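Local coordinates for protein benzoylformate Decarboxylase (Polynucleobacter necessarius, PDB 4K9Q) that binds thiamine diphosphate with a magnesium ion and probably catalyses the decarboxylation of benzoylformate to benzaldehyde and carbon dioxide, at residues Ile69-Gly74 and Ala96-Arg101; Ser126-Arg131 and Ser157-Asp162; Asn225-Ala230 and Asn332-Arg337. All coordinates share one frame; numbering follows the deposited sequence.

Interaction 1: Ile69-Gly74 and Ala96-Arg101. With TPP (thiamine diphosphate), chain D.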
loop_
_atom_site.group_PDB
_atom_site.type_symbol
_atom_site.label_atom_id
_atom_site.label_comp_id
_atom_site.label_asym_id
_atom_site.label_seq_id
_atom_site.Cartn_x
_atom_site.Cartn_y
_atom_site.Cartn_z
ATOM N N ILE A 69 -2.408 20.105 9.240
ATOM C CA ILE A 69 -3.219 20.376 8.063
ATOM C C ILE A 69 -4.537 19.615 8.100
ATOM O O ILE A 69 -4.772 18.793 8.994
ATOM C CB ILE A 69 -2.435 20.112 6.765
ATOM C CG1 ILE A 69 -1.970 18.651 6.694
ATOM C CG2 ILE A 69 -1.243 21.074 6.657
ATOM C CD1 ILE A 69 -0.980 18.400 5.553
ATOM N N HIS A 70 -5.397 19.902 7.131
ATOM C CA HIS A 70 -6.798 19.522 7.236
ATOM C C HIS A 70 -7.110 18.233 6.493
ATOM O O HIS A 70 -7.338 18.247 5.290
ATOM C CB HIS A 70 -7.685 20.636 6.691
ATOM C CG HIS A 70 -9.150 20.321 6.741
ATOM N ND1 HIS A 70 -9.805 20.003 7.913
ATOM C CD2 HIS A 70 -10.085 20.286 5.763
ATOM C CE1 HIS A 70 -11.084 19.791 7.653
ATOM N NE2 HIS A 70 -11.280 19.967 6.357
ATOM N N THR A 71 -7.152 17.135 7.240
ATOM C CA THR A 71 -7.567 15.832 6.725
ATOM C C THR A 71 -6.941 15.475 5.356
ATOM O O THR A 71 -5.794 15.847 5.082
ATOM C CB THR A 71 -9.119 15.675 6.820
ATOM O OG1 THR A 71 -9.510 14.336 6.486
ATOM C CG2 THR A 71 -9.868 16.688 5.939
ATOM N N GLY A 72 -7.644 14.711 4.528
ATOM C CA GLY A 72 -7.079 14.244 3.269
ATOM C C GLY A 72 -6.899 15.366 2.263
ATOM O O GLY A 72 -5.992 15.325 1.427
ATOM N N ALA A 73 -7.770 16.370 2.336
ATOM C CA ALA A 73 -7.727 17.504 1.403
ATOM C C ALA A 73 -6.423 18.272 1.557
ATOM O O ALA A 73 -5.741 18.585 0.578
ATOM C CB ALA A 73 -8.905 18.446 1.645
ATOM N N GLY A 74 -6.093 18.583 2.802
ATOM C CA GLY A 74 -4.888 19.316 3.118
ATOM C C GLY A 74 -3.658 18.473 2.870
ATOM O O GLY A 74 -2.676 18.941 2.280
ATOM N N ALA A 96 -2.477 15.543 10.548
ATOM C CA ALA A 96 -3.718 15.989 9.929
ATOM C C ALA A 96 -4.891 15.560 10.792
ATOM O O ALA A 96 -4.934 14.424 11.264
ATOM C CB ALA A 96 -3.864 15.411 8.534
ATOM N N GLY A 97 -5.846 16.459 11.000
ATOM C CA GLY A 97 -7.069 16.079 11.677
ATOM C C GLY A 97 -7.800 15.032 10.862
ATOM O O GLY A 97 -7.623 14.922 9.644
ATOM N N GLN A 98 -8.617 14.254 11.549
ATOM C CA GLN A 98 -9.427 13.204 10.960
ATOM C C GLN A 98 -10.844 13.389 11.497
ATOM O O GLN A 98 -11.033 14.009 12.560
ATOM C CB GLN A 98 -8.863 11.844 11.385
ATOM C CG GLN A 98 -9.713 10.605 11.042
ATOM C CD GLN A 98 -9.871 10.391 9.537
ATOM O OE1 GLN A 98 -10.580 11.152 8.870
ATOM N NE2 GLN A 98 -9.217 9.355 8.999
ATOM N N GLN A 99 -11.839 12.884 10.768
ATOM C CA GLN A 99 -13.225 12.946 11.232
ATOM C C GLN A 99 -13.361 12.260 12.589
ATOM O O GLN A 99 -12.546 11.416 12.954
ATOM C CB GLN A 99 -14.188 12.338 10.204
ATOM C CG GLN A 99 -14.868 13.384 9.309
ATOM C CD GLN A 99 -15.949 14.183 10.050
ATOM O OE1 GLN A 99 -16.002 14.205 11.287
ATOM N NE2 GLN A 99 -16.815 14.847 9.290
ATOM N N THR A 100 -14.395 12.635 13.331
ATOM C CA THR A 100 -14.611 12.087 14.657
ATOM C C THR A 100 -14.839 10.569 14.638
ATOM O O THR A 100 -15.525 10.040 13.753
ATOM C CB THR A 100 -15.798 12.782 15.351
ATOM O OG1 THR A 100 -16.132 12.054 16.531
ATOM C CG2 THR A 100 -17.007 12.818 14.428
ATOM N N ARG A 101 -14.278 9.868 15.625
ATOM C CA ARG A 101 -14.508 8.426 15.743
ATOM C C ARG A 101 -16.004 8.112 15.845
ATOM O O ARG A 101 -16.421 6.983 15.585
ATOM C CB ARG A 101 -13.779 7.822 16.957
ATOM C CG ARG A 101 -12.264 7.852 16.865
ATOM C CD ARG A 101 -11.594 7.090 18.038
ATOM N NE ARG A 101 -10.213 7.544 18.178
ATOM C CZ ARG A 101 -9.150 6.895 17.712
ATOM N NH1 ARG A 101 -7.941 7.423 17.869
ATOM N NH2 ARG A 101 -9.292 5.723 17.090
HETATM N "N1'" TPP D . -7.605 23.231 3.348
HETATM C "C2'" TPP D . -8.225 22.569 2.299
HETATM C CM2 TPP D . -7.433 22.135 1.102
HETATM N "N3'" TPP D . -9.576 22.281 2.344
HETATM C "C4'" TPP D . -10.320 22.661 3.433
HETATM N "N4'" TPP D . -11.618 22.367 3.477
HETATM C "C5'" TPP D . -9.713 23.360 4.478
HETATM C "C6'" TPP D . -8.347 23.634 4.448
HETATM C "C7'" TPP D . -10.529 23.774 5.675
HETATM N N3 TPP D . -11.486 24.855 5.479
HETATM C C2 TPP D . -12.850 24.680 5.313
HETATM S S1 TPP D . -13.677 26.053 5.153
HETATM C C5 TPP D . -12.326 26.928 5.299
HETATM C C4 TPP D . -11.170 26.177 5.488
HETATM C CM4 TPP D . -9.776 26.730 5.652
HETATM C C6 TPP D . -12.492 28.421 5.253
HETATM C C7 TPP D . -13.045 28.974 3.950
HETATM O O7 TPP D . -12.867 30.369 4.043
HETATM P PA TPP D . -13.399 31.365 2.899
HETATM O O1A TPP D . -13.100 30.764 1.555
HETATM O O2A TPP D . -12.765 32.711 3.048
HETATM O O3A TPP D . -14.998 31.322 3.054
HETATM P PB TPP D . -15.907 31.955 4.220
HETATM O O1B TPP D . -16.175 30.852 5.191
HETATM O O2B TPP D . -17.183 32.411 3.548
HETATM O O3B TPP D . -15.197 33.074 4.912
#

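Interaction 2: Ser126-Arg131 and Ser157-Asp162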
loop_
_atom_site.group_PDB
_atom_site.type_symbol
_atom_site.label_atom_id
_atom_site.label_comp_id
_atom_site.label_asym_id
_atom_site.label_seq_id
_atom_site.Cartn_x
_atom_site.Cartn_y
_atom_site.Cartn_z
ATOM N N SER A 126 3.546 6.089 9.134
ATOM C CA SER A 126 2.236 6.726 9.065
ATOM C C SER A 126 1.276 5.946 9.950
ATOM O O SER A 126 1.259 4.713 9.954
ATOM C CB SER A 126 1.732 6.783 7.621
ATOM O OG SER A 126 1.642 5.486 7.071
ATOM N N TYR A 127 0.479 6.671 10.724
ATOM C CA TYR A 127 -0.290 6.016 11.783
ATOM C C TYR A 127 -1.541 6.783 12.171
ATOM O O TYR A 127 -1.554 8.013 12.175
ATOM C CB TYR A 127 0.608 5.897 13.013
ATOM C CG TYR A 127 0.207 4.886 14.056
ATOM C CD1 TYR A 127 0.208 3.525 13.772
ATOM C CD2 TYR A 127 -0.101 5.287 15.349
ATOM C CE1 TYR A 127 -0.125 2.592 14.745
ATOM C CE2 TYR A 127 -0.433 4.366 16.326
ATOM C CZ TYR A 127 -0.445 3.022 16.019
ATOM O OH TYR A 127 -0.776 2.105 16.994
ATOM N N GLU A 128 -2.579 6.043 12.540
ATOM C CA GLU A 128 -3.784 6.620 13.136
ATOM C C GLU A 128 -4.007 5.907 14.471
ATOM O O GLU A 128 -4.367 4.731 14.481
ATOM C CB GLU A 128 -4.973 6.408 12.199
ATOM C CG GLU A 128 -6.272 7.113 12.596
ATOM C CD GLU A 128 -7.283 7.149 11.445
ATOM O OE1 GLU A 128 -7.271 8.132 10.672
ATOM O OE2 GLU A 128 -8.086 6.197 11.302
ATOM N N PRO A 129 -3.767 6.600 15.605
ATOM C CA PRO A 129 -3.792 5.908 16.908
ATOM C C PRO A 129 -5.067 5.091 17.148
ATOM O O PRO A 129 -6.168 5.499 16.760
ATOM C CB PRO A 129 -3.690 7.065 17.915
ATOM C CG PRO A 129 -2.874 8.090 17.176
ATOM C CD PRO A 129 -3.398 8.020 15.751
ATOM N N ALA A 130 -4.907 3.938 17.794
ATOM C CA ALA A 130 -6.003 2.996 17.985
ATOM C C ALA A 130 -6.987 3.438 19.074
ATOM O O ALA A 130 -8.065 2.876 19.189
ATOM C CB ALA A 130 -5.455 1.593 18.304
ATOM N N ARG A 131 -6.610 4.435 19.867
ATOM C CA ARG A 131 -7.511 5.016 20.868
ATOM C C ARG A 131 -6.957 6.375 21.316
ATOM O O ARG A 131 -5.776 6.665 21.108
ATOM C CB ARG A 131 -7.679 4.068 22.058
ATOM C CG ARG A 131 -6.380 3.709 22.679
ATOM C CD ARG A 131 -6.460 2.567 23.690
ATOM N NE ARG A 131 -5.176 2.541 24.366
ATOM C CZ ARG A 131 -4.997 2.268 25.647
ATOM N NH1 ARG A 131 -6.032 1.946 26.416
ATOM N NH2 ARG A 131 -3.770 2.308 26.146
ATOM N N SER A 157 -2.529 10.726 11.750
ATOM C CA SER A 157 -3.914 11.073 11.493
ATOM C C SER A 157 -4.640 11.045 12.830
ATOM O O SER A 157 -4.664 10.012 13.504
ATOM C CB SER A 157 -4.520 10.044 10.534
ATOM O OG SER A 157 -5.906 10.262 10.361
ATOM N N LEU A 158 -5.245 12.170 13.206
ATOM C CA LEU A 158 -5.726 12.380 14.569
ATOM C C LEU A 158 -7.219 12.737 14.623
ATOM O O LEU A 158 -7.606 13.872 14.368
ATOM C CB LEU A 158 -4.864 13.465 15.238
ATOM C CG LEU A 158 -3.368 13.083 15.272
ATOM C CD1 LEU A 158 -2.483 14.270 15.473
ATOM C CD2 LEU A 158 -3.095 12.019 16.322
ATOM N N PRO A 159 -8.069 11.754 14.940
ATOM C CA PRO A 159 -9.516 12.018 15.028
ATOM C C PRO A 159 -9.850 13.175 15.983
ATOM O O PRO A 159 -9.317 13.235 17.084
ATOM C CB PRO A 159 -10.074 10.693 15.555
ATOM C CG PRO A 159 -9.121 9.665 15.014
ATOM C CD PRO A 159 -7.758 10.317 15.082
ATOM N N LEU A 160 -10.751 14.060 15.570
ATOM C CA LEU A 160 -10.937 15.343 16.255
ATOM C C LEU A 160 -11.466 15.202 17.675
ATOM O O LEU A 160 -11.255 16.079 18.514
ATOM C CB LEU A 160 -11.864 16.251 15.438
ATOM C CG LEU A 160 -13.323 15.802 15.345
ATOM C CD1 LEU A 160 -14.133 16.477 16.446
ATOM C CD2 LEU A 160 -13.886 16.151 13.976
ATOM N N ASP A 161 -12.162 14.104 17.926
ATOM C CA ASP A 161 -12.788 13.881 19.227
ATOM C C ASP A 161 -11.824 13.381 20.301
ATOM O O ASP A 161 -12.191 13.330 21.477
ATOM C CB ASP A 161 -14.000 12.939 19.105
ATOM C CG ASP A 161 -13.657 11.580 18.479
ATOM O OD1 ASP A 161 -12.839 11.510 17.532
ATOM O OD2 ASP A 161 -14.245 10.567 18.929
ATOM N N ASP A 162 -10.599 13.018 19.916
ATOM C CA ASP A 162 -9.659 12.457 20.886
ATOM C C ASP A 162 -9.185 13.501 21.903
ATOM O O ASP A 162 -8.939 13.173 23.069
ATOM C CB ASP A 162 -8.421 11.879 20.192
ATOM C CG ASP A 162 -8.698 10.580 19.437
ATOM O OD1 ASP A 162 -9.832 10.055 19.478
ATOM O OD2 ASP A 162 -7.747 10.081 18.805
#

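Interaction 3: Asn225-Ala230 and Asn332-Arg337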
loop_
_atom_site.group_PDB
_atom_site.type_symbol
_atom_site.label_atom_id
_atom_site.label_comp_id
_atom_site.label_asym_id
_atom_site.label_seq_id
_atom_site.Cartn_x
_atom_site.Cartn_y
_atom_site.Cartn_z
ATOM N N ASN A 225 45.181 16.241 0.261
ATOM C CA ASN A 225 45.483 17.184 -0.808
ATOM C C ASN A 225 44.838 16.740 -2.117
ATOM O O ASN A 225 45.450 16.815 -3.186
ATOM C CB ASN A 225 46.995 17.345 -0.984
ATOM C CG ASN A 225 47.554 18.494 -0.171
ATOM O OD1 ASN A 225 47.002 19.593 -0.170
ATOM N ND2 ASN A 225 48.651 18.243 0.535
ATOM N N ALA A 226 43.595 16.275 -2.024
ATOM C CA ALA A 226 42.868 15.797 -3.197
ATOM C C ALA A 226 41.859 16.838 -3.674
ATOM O O ALA A 226 41.352 17.620 -2.876
ATOM C CB ALA A 226 42.165 14.491 -2.881
ATOM N N PRO A 227 41.573 16.851 -4.985
ATOM C CA PRO A 227 40.520 17.734 -5.488
ATOM C C PRO A 227 39.168 17.342 -4.894
ATOM O O PRO A 227 38.887 16.152 -4.721
ATOM C CB PRO A 227 40.533 17.471 -6.997
ATOM C CG PRO A 227 41.093 16.100 -7.135
ATOM C CD PRO A 227 42.117 15.980 -6.042
ATOM N N VAL A 228 38.346 18.341 -4.597
ATOM C CA VAL A 228 37.014 18.106 -4.064
ATOM C C VAL A 228 35.972 18.641 -5.039
ATOM O O VAL A 228 36.070 19.769 -5.506
ATOM C CB VAL A 228 36.838 18.802 -2.703
ATOM C CG1 VAL A 228 35.405 18.680 -2.230
ATOM C CG2 VAL A 228 37.806 18.200 -1.673
ATOM N N TRP A 229 34.986 17.811 -5.359
ATOM C CA TRP A 229 33.848 18.249 -6.157
ATOM C C TRP A 229 32.592 18.116 -5.324
ATOM O O TRP A 229 32.490 17.209 -4.505
ATOM C CB TRP A 229 33.667 17.346 -7.370
ATOM C CG TRP A 229 34.721 17.496 -8.420
ATOM C CD1 TRP A 229 35.957 16.921 -8.430
ATOM C CD2 TRP A 229 34.616 18.251 -9.630
ATOM N NE1 TRP A 229 36.635 17.280 -9.573
ATOM C CE2 TRP A 229 35.829 18.089 -10.329
ATOM C CE3 TRP A 229 33.608 19.043 -10.196
ATOM C CZ2 TRP A 229 36.069 18.701 -11.559
ATOM C CZ3 TRP A 229 33.849 19.648 -11.423
ATOM C CH2 TRP A 229 35.066 19.474 -12.086
ATOM N N ALA A 230 31.618 18.987 -5.555
ATOM C CA ALA A 230 30.304 18.793 -4.962
ATOM C C ALA A 230 29.535 17.777 -5.806
ATOM O O ALA A 230 29.573 17.820 -7.044
ATOM C CB ALA A 230 29.543 20.122 -4.876
ATOM N N ASN A 332 50.026 18.087 -4.503
ATOM C CA ASN A 332 50.198 17.323 -5.735
ATOM C C ASN A 332 49.675 18.043 -6.976
ATOM O O ASN A 332 49.088 17.423 -7.867
ATOM C CB ASN A 332 49.543 15.944 -5.606
ATOM C CG ASN A 332 48.114 16.026 -5.110
ATOM O OD1 ASN A 332 47.557 17.115 -4.967
ATOM N ND2 ASN A 332 47.511 14.872 -4.848
ATOM N N ASN A 333 49.905 19.350 -7.028
ATOM C CA ASN A 333 49.473 20.175 -8.156
ATOM C C ASN A 333 47.991 20.014 -8.520
ATOM O O ASN A 333 47.622 20.040 -9.695
ATOM C CB ASN A 333 50.384 19.975 -9.381
ATOM C CG ASN A 333 49.943 18.825 -10.269
ATOM O OD1 ASN A 333 49.486 19.036 -11.393
ATOM N ND2 ASN A 333 50.091 17.601 -9.777
ATOM N N THR A 334 47.147 19.845 -7.505
ATOM C CA THR A 334 45.705 19.947 -7.701
ATOM C C THR A 334 45.380 21.348 -8.209
ATOM O O THR A 334 45.767 22.341 -7.592
ATOM C CB THR A 334 44.933 19.697 -6.396
ATOM O OG1 THR A 334 45.055 18.317 -6.031
ATOM C CG2 THR A 334 43.460 20.042 -6.572
ATOM N N PRO A 335 44.668 21.438 -9.340
ATOM C CA PRO A 335 44.438 22.764 -9.929
ATOM C C PRO A 335 43.507 23.657 -9.104
ATOM O O PRO A 335 42.702 23.167 -8.316
ATOM C CB PRO A 335 43.825 22.442 -11.294
ATOM C CG PRO A 335 43.250 21.086 -11.160
ATOM C CD PRO A 335 44.118 20.351 -10.167
ATOM N N GLN A 336 43.651 24.967 -9.285
ATOM C CA GLN A 336 42.788 25.954 -8.651
ATOM C C GLN A 336 41.703 26.349 -9.643
ATOM O O GLN A 336 42.003 26.644 -10.800
ATOM C CB GLN A 336 43.607 27.192 -8.291
ATOM C CG GLN A 336 43.846 27.390 -6.809
ATOM C CD GLN A 336 42.930 28.444 -6.230
ATOM O OE1 GLN A 336 41.969 28.869 -6.877
ATOM N NE2 GLN A 336 43.223 28.880 -5.010
ATOM N N ARG A 337 40.447 26.371 -9.204
ATOM C CA ARG A 337 39.361 26.744 -10.113
ATOM C C ARG A 337 39.540 28.178 -10.602
ATOM O O ARG A 337 40.103 29.026 -9.894
ATOM C CB ARG A 337 37.969 26.538 -9.473
ATOM C CG ARG A 337 37.523 27.604 -8.503
ATOM C CD ARG A 337 36.154 27.271 -7.852
ATOM N NE ARG A 337 34.989 27.500 -8.725
ATOM C CZ ARG A 337 33.750 27.691 -8.265
ATOM N NH1 ARG A 337 33.530 27.671 -6.959
ATOM N NH2 ARG A 337 32.731 27.895 -9.098
#

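Interaction 1: Ile69-Gly74 and Ala96-Arg101
Neighbouring strands of the parallel sheet in the N-terminal thiamine diphosphate-binding domain end side by side here, with Ile69 and Ala96 forming a parallel bridge, their CA atoms 4.8 Å apart. Both side chains lie on the same face of the sheet, where Ile69 CG1 rests 4.2 Å from Ala96 CB. The carbonyl of Ile69 does double duty. Ile69 O accepts the N-H of Gly97 at 3.3 Å from Gly97 N, nearly in line with the C=O bond. Ala96 CA also directs its hydrogen at Ile69 O, from 3.1 Å. One step on, Gly97 O faces Thr71 and takes its CA-H at a CA...O distance of 3.1 Å.

Thr71 lies where the chain passes from strand 66-69 toward helix 71-77, the usual place for a cofactor site in an alpha/beta fold: at the C-terminal edge of a parallel sheet. With OG1 anti to the backbone N (chi1 -172°), Thr71 bonds through that hydroxyl to Leu110 O and lays CG2 over the centre of the His70 ring, 3.5 Å above its plane. Over the opposite face of that imidazole lies C7' of the thiamine diphosphate, and His70 CD2 comes within 3.3 Å of C4' of the pyrimidine. Ser375 and Gly398 of the second subunit are among the groups that hydrogen-bond the same cofactor.

Interaction 2: Ser126-Arg131 and Ser157-Asp162
The carboxylate of Glu128 is the flat group that carries this contact, and it meets Ser157 through one oxygen. OE1 accepts the hydroxyl proton of Ser157 on its anti lone pair, the one turned away from OE2, with a short OG...OE1 distance of 2.5 Å. Gln98 NE2, from strand 93-98 on the other side of strand 154-159, donates to the same OE1, so two bonds grip that atom and limit how the carboxylate can turn. The aromatic ring of Tyr127 is stacked with Trp125. The puckered ring of Pro129 packs against Leu158: its CG lies 4.0 Å from Leu158 CD2, while its CD is 3.3 Å from Ser157 O.

The backbone pairing is that of a beta-alpha-beta crossover, in which the chain leaves strand 126-127, runs through helix 135-147 and returns as strand 154-159, alongside and parallel. Ser157 N donates to Tyr127 O at 2.9 Å in an almost straight bond (170° at the hydrogen). From there the Glu128 side chain runs extended, CG anti to the backbone N (chi1 -172°), which carries its acid past Ser157 CB to the hydroxyl. With an alanine here, Ser157 OG and Gln98 NE2 would probably both be left without their shared acceptor, and the serine hydroxyl would be set free to turn.

Ser157 O is buried by the contact and has no hydrogen-bond partner in the model. Its neighbours across the contact are carbons: Glu128 CA directs a C-H at Ser157 O from 3.5 Å, and Glu128 CG lies 3.4 Å from the same oxygen. Beyond Pro129 the chain reaches a subunit interface, where Arg131 forms a salt bridge with Glu102 of the third subunit.

Interaction 3: Asn225-Ala230 and Asn332-Arg337
Asn225 and Thr334 join the Rossmann-like central domain to the long connection that leads away from it. Residues 225-230 run from the end of helix 214-224 into strand 228-230 of a parallel sheet, and residues 332-337 belong to the loop between helix 315-323 and helix 352-361. Asn225 is where the helix breaks: its positive phi (48°) turns the chain aside, and its carbonyl oxygen comes to face the loop.

The polar part of the contact rests on that oxygen. Thr334 OG1 lies 3.2 Å from Asn225 O and can make a weak hydrogen bond to it, although the hydroxyl proton has another acceptor within reach. The amide of Asn225 turns to a different partner, donating from ND2 to Arg329 O earlier in the same connection. Further along the loop, Pro335 O accepts from Gln247 NE2, which places the loop beside strand 246-249; the Thr334 side chain touches Gln247 as well.

The apolar part is one crossing of side chains, Thr334 over Pro227. With CG2 anti to the backbone N of Thr334 (chi1 -69°, measured to OG1), the methyl is carried to the proline and the hydroxyl stays beside Asn225. Thr334 CG2 touches both CA and CB of Pro227 at 3.9 Å, while Thr334 OG1 lies 3.8 Å from Pro227 CD.

How the interactions relate
Interactions 1 and 2 are two steps across one sheet: strand 93-98 lies next to strand 154-159, and the centres of the two contacts are 10 Å apart. Arg101 of interaction 1 fastens them together, its NH1 making a salt bridge with Asp162 OD2 at 2.8 Å and probably a hydrogen bond to Pro129 O, also at 2.8 Å. Of the three contacts, interaction 1 is the one that touches thiamine diphosphate; interaction 2 lies further across the sheet, and residues of both reach the third subunit. Interaction 3, between the central domain and the loop that follows it, lies on the opposite side of the chain's centre, its nearest atoms about 32 Å from either of the others.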